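Local coordinates for protein BT_4661 (Bacteroides thetaiotaomicron, PDB 4AK1) that probably binds heparin and heparan sulfate at the bacterial cell surface, as a SusE-like glycan-binding protein of the heparin utilisation locus, at residues K84-C89 with Y98-E103; I31-Y36 with T67-L72. All blocks are in the same frame, centred on the assembly; numbering follows the deposited sequence.

Interaction 1 (K84-C89 with Y98-E103); sequences KLSVAC and YTDIVE
Residues 84-89 and 98-103 run antiparallel in the beta hairpin of strands 81-91 and 94-106, and a beta bulge interrupts their pairing. Val87 and Tyr98 form a hydrogen-bonded pair: Val87 N donates to Tyr98 O, and Tyr98 N to Val87 O at 2.8 Å. Beyond the bulge the pairing resumes at Leu85 and Val102, where Leu85 N reaches Val102 O at 2.7 Å. Ile101 and Val102 both face Leu85, as in a classic bulge. At the corner, Asp100 has positive phi (53°), and its N donates to Ser86 OG (3.1 Å, 163° at the hydrogen). Ser86 OG lies beside its own backbone N (chi1 -57°), which turns it to this amide. Ser86 OG also binds a water, which lies within hydrogen-bonding distance of Lys84 O and Asp100 OD1. Without this hydroxyl, as with an alanine here, the Asp100 amide would probably lose its acceptor and the water one partner. Asp100 OD1 forms a salt bridge with Arg48 of strand 42-51. The extended Lys84 chain passes the Asp100 carboxylate, CD 3.7 Å from OD2, and lies alongside Glu103. On the face carrying Leu85 and Val102, Val87 CG2 meets Ile101 CG2 at 3.7 Å.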
# COMPACT_ATOMS: atom_id res chain seq x y z
N LYS A 84 29.26 14.95 -14.54
CA LYS A 84 27.91 14.59 -14.98
C LYS A 84 26.94 15.69 -14.60
O LYS A 84 26.93 16.16 -13.45
CB LYS A 84 27.48 13.24 -14.40
CG LYS A 84 28.39 12.10 -14.81
CD LYS A 84 27.92 10.77 -14.26
CE LYS A 84 28.88 9.66 -14.66
NZ LYS A 84 28.42 8.35 -14.14
N LEU A 85 26.16 16.12 -15.59
CA LEU A 85 25.26 17.25 -15.46
C LEU A 85 23.83 16.76 -15.48
O LEU A 85 23.44 15.98 -16.36
CB LEU A 85 25.47 18.28 -16.59
CG LEU A 85 26.73 19.17 -16.51
CD1 LEU A 85 28.02 18.35 -16.50
CD2 LEU A 85 26.76 20.17 -17.66
N SER A 86 23.04 17.20 -14.51
CA SER A 86 21.60 16.93 -14.55
C SER A 86 20.88 18.20 -15.04
O SER A 86 21.23 19.31 -14.63
CB SER A 86 21.09 16.48 -13.19
OG SER A 86 21.78 15.33 -12.73
N VAL A 87 19.90 18.02 -15.91
CA VAL A 87 19.25 19.14 -16.59
C VAL A 87 17.74 19.10 -16.43
O VAL A 87 17.12 18.04 -16.58
CB VAL A 87 19.62 19.19 -18.09
CG1 VAL A 87 18.84 20.29 -18.81
CG2 VAL A 87 21.11 19.40 -18.27
N ALA A 88 17.16 20.26 -16.14
CA ALA A 88 15.71 20.41 -16.15
C ALA A 88 15.30 21.43 -17.21
O ALA A 88 16.06 22.34 -17.55
CB ALA A 88 15.20 20.84 -14.78
N CYS A 89 14.07 21.27 -17.72
CA CYS A 89 13.49 22.24 -18.65
C CYS A 89 11.97 22.12 -18.63
O CYS A 89 11.42 21.22 -17.98
CB CYS A 89 14.04 22.04 -20.07
SG CYS A 89 13.60 20.47 -20.88
N TYR A 98 16.17 15.46 -15.96
CA TYR A 98 16.99 14.33 -16.42
C TYR A 98 18.31 14.23 -15.66
O TYR A 98 19.16 15.12 -15.75
CB TYR A 98 17.24 14.44 -17.93
CG TYR A 98 15.95 14.65 -18.69
CD1 TYR A 98 15.44 15.93 -18.89
CD2 TYR A 98 15.22 13.56 -19.18
CE1 TYR A 98 14.24 16.13 -19.54
CE2 TYR A 98 14.02 13.75 -19.86
CZ TYR A 98 13.54 15.04 -20.03
OH TYR A 98 12.36 15.25 -20.71
N THR A 99 18.47 13.16 -14.90
CA THR A 99 19.68 12.92 -14.13
C THR A 99 20.85 12.50 -15.02
O THR A 99 20.72 11.57 -15.81
CB THR A 99 19.45 11.84 -13.06
OG1 THR A 99 18.36 12.24 -12.22
CG2 THR A 99 20.71 11.65 -12.21
N ASP A 100 21.98 13.20 -14.91
CA ASP A 100 23.21 12.80 -15.60
C ASP A 100 22.99 12.60 -17.10
O ASP A 100 23.45 11.61 -17.68
CB ASP A 100 23.80 11.51 -14.98
CG ASP A 100 24.21 11.67 -13.52
OD1 ASP A 100 24.27 12.81 -13.02
OD2 ASP A 100 24.49 10.64 -12.87
N ILE A 101 22.26 13.53 -17.72
CA ILE A 101 21.97 13.49 -19.16
C ILE A 101 23.20 13.92 -20.01
O ILE A 101 23.35 13.50 -21.17
CB ILE A 101 20.71 14.32 -19.49
CG1 ILE A 101 20.27 14.09 -20.95
CG2 ILE A 101 20.91 15.80 -19.15
CD1 ILE A 101 18.86 14.55 -21.29
N VAL A 102 24.08 14.72 -19.42
CA VAL A 102 25.27 15.19 -20.11
C VAL A 102 26.51 14.82 -19.31
O VAL A 102 26.57 15.08 -18.10
CB VAL A 102 25.24 16.73 -20.31
CG1 VAL A 102 26.59 17.25 -20.80
CG2 VAL A 102 24.14 17.11 -21.28
N GLU A 103 27.49 14.21 -20.00
CA GLU A 103 28.80 13.86 -19.42
C GLU A 103 29.91 14.66 -20.09
O GLU A 103 29.98 14.72 -21.32
CB GLU A 103 29.11 12.37 -19.59
CG GLU A 103 28.08 11.45 -18.94
CD GLU A 103 28.54 10.00 -18.88
OE1 GLU A 103 29.69 9.69 -19.25
OE2 GLU A 103 27.72 9.16 -18.46
O HOH W 1 24.48 15.38 -12.02

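Interaction 2 (I31-Y36 with T67-L72)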
# COMPACT_ATOMS: atom_id res chain seq x y z
N ILE A 31 29.65 23.10 -25.72
CA ILE A 31 30.14 21.77 -25.40
C ILE A 31 29.10 20.71 -25.79
O ILE A 31 29.45 19.65 -26.29
CB ILE A 31 30.49 21.64 -23.90
CG1 ILE A 31 31.62 22.62 -23.53
CG2 ILE A 31 30.87 20.21 -23.54
CD1 ILE A 31 31.70 22.96 -22.05
N SER A 32 27.82 20.99 -25.56
CA SER A 32 26.77 20.00 -25.77
C SER A 32 25.45 20.72 -26.02
O SER A 32 25.17 21.73 -25.36
CB SER A 32 26.65 19.07 -24.56
OG SER A 32 25.91 17.90 -24.87
N SER A 33 24.66 20.19 -26.96
CA SER A 33 23.39 20.77 -27.40
C SER A 33 22.29 19.71 -27.44
O SER A 33 22.56 18.54 -27.74
CB SER A 33 23.53 21.37 -28.81
OG SER A 33 24.74 22.08 -28.93
N PRO A 34 21.04 20.12 -27.14
CA PRO A 34 19.89 19.20 -27.15
C PRO A 34 19.25 18.95 -28.51
O PRO A 34 19.21 19.84 -29.37
CB PRO A 34 18.89 19.90 -26.22
CG PRO A 34 19.18 21.35 -26.41
CD PRO A 34 20.68 21.42 -26.54
N THR A 35 18.75 17.73 -28.68
CA THR A 35 17.85 17.35 -29.77
C THR A 35 16.58 16.89 -29.06
O THR A 35 16.65 16.06 -28.16
CB THR A 35 18.42 16.19 -30.60
OG1 THR A 35 19.64 16.60 -31.23
CG2 THR A 35 17.43 15.73 -31.69
N TYR A 36 15.43 17.42 -29.48
CA TYR A 36 14.17 17.14 -28.80
C TYR A 36 13.05 16.80 -29.78
O TYR A 36 13.11 17.16 -30.96
CB TYR A 36 13.76 18.33 -27.91
CG TYR A 36 13.26 19.51 -28.71
CD1 TYR A 36 11.92 19.59 -29.10
CD2 TYR A 36 14.12 20.53 -29.12
CE1 TYR A 36 11.45 20.64 -29.85
CE2 TYR A 36 13.65 21.60 -29.88
CZ TYR A 36 12.32 21.65 -30.24
OH TYR A 36 11.82 22.69 -30.99
N THR A 67 18.05 28.01 -25.15
CA THR A 67 18.48 27.01 -26.14
C THR A 67 18.87 25.68 -25.51
O THR A 67 18.87 24.65 -26.18
CB THR A 67 19.66 27.49 -27.02
OG1 THR A 67 20.85 27.57 -26.23
CG2 THR A 67 19.37 28.84 -27.68
N GLY A 68 19.25 25.71 -24.23
CA GLY A 68 19.70 24.50 -23.56
C GLY A 68 21.12 24.08 -23.87
O GLY A 68 21.56 23.00 -23.43
N LYS A 69 21.85 24.92 -24.59
CA LYS A 69 23.24 24.65 -24.94
C LYS A 69 24.19 24.93 -23.76
O LYS A 69 23.99 25.88 -23.00
CB LYS A 69 23.66 25.46 -26.16
CG LYS A 69 22.88 25.10 -27.41
CD LYS A 69 23.37 25.87 -28.62
CE LYS A 69 22.59 25.46 -29.87
NZ LYS A 69 23.02 26.27 -31.04
N ILE A 70 25.22 24.09 -23.66
CA ILE A 70 26.09 24.05 -22.48
C ILE A 70 27.50 24.53 -22.78
O ILE A 70 28.13 24.08 -23.74
CB ILE A 70 26.09 22.64 -21.84
CG1 ILE A 70 24.69 22.34 -21.26
CG2 ILE A 70 27.15 22.53 -20.73
CD1 ILE A 70 24.49 20.90 -20.84
N THR A 71 27.99 25.44 -21.95
CA THR A 71 29.31 26.03 -22.11
C THR A 71 30.09 25.98 -20.79
O THR A 71 29.51 25.73 -19.73
CB THR A 71 29.21 27.50 -22.55
OG1 THR A 71 28.37 28.20 -21.62
CG2 THR A 71 28.63 27.61 -23.98
N LEU A 72 31.40 26.22 -20.86
CA LEU A 72 32.26 26.28 -19.69
C LEU A 72 32.36 27.71 -19.14
O LEU A 72 32.65 28.63 -19.90
CB LEU A 72 33.66 25.76 -20.03
CG LEU A 72 34.78 25.85 -18.98
CD1 LEU A 72 34.51 24.94 -17.79
CD2 LEU A 72 36.16 25.57 -19.58
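Residues 31-36 and 67-72 run in roughly opposite directions, 157° apart end to end, and meet through a short antiparallel contact with a classic beta bulge. Ile31 and Ser32 both face Ile70. Ile31 N donates to Ile70 O at 2.7 Å, and Ile70 N donates to Ser32 O at 2.9 Å. Both donors lie nearly in line with the carbonyl they meet. The contact joins strand 32-37, which pairs with strand 14-23 on its other side, to strand 70-72, which pairs with strand 61-63.

The Ile31 side chain runs past Ile70 O, its CB 3.4 Å from that oxygen. With CG1 beside the backbone N (chi1 -62°) and CD1 extended from it, the methyl reaches along the partner chain to Leu72, 3.5 Å from Leu72 N and close to its CB. Ser32 OG turns elsewhere, to Thr18 O in strand 14-23. Ser33 and Lys69 touch more lightly, the methylene chain of Lys69 passing Ser33 OG with CG 3.9 Å away.

At the other end the chain turns before strand 70-72. Thr67 OG1 accepts from Lys69 N at 3.3 Å, an ST turn. Gly68 takes positive phi (78°), and a CB there would probably crowd the Pro34 ring. Gly68 O accepts a hydrogen bond from Tyr17 OH. The proline ring lies against the carbonyls of this turn, with Pro34 CD 3.6 Å from Gly68 O and Pro34 CG 3.3 Å from Thr67 O.

Interaction 2 closes before interaction 1 opens along the chain, and strand 70-72 leads into strand 81-91. The centres of the two interactions lie about 11 Å apart. They meet through apolar packing: Val102 CG2 is 3.8 Å from Ile70 CD1, and Leu85 CD2 is 3.9 Å from Ile70 CG2. Ile70 thus lies against both strands of the hairpin of interaction 1. Strand 14-23 lies between strands 32-37 and 94-106 in one mixed sheet, and its Tyr17 touches Val87, Ile101 and Val102 of interaction 1 and Ser32 and Pro34 of interaction 2. Both contacts are structural, built on backbone hydrogen bonds and apolar packing, and neither includes the sodium-binding residues Ser473, Leu475 and Ser495.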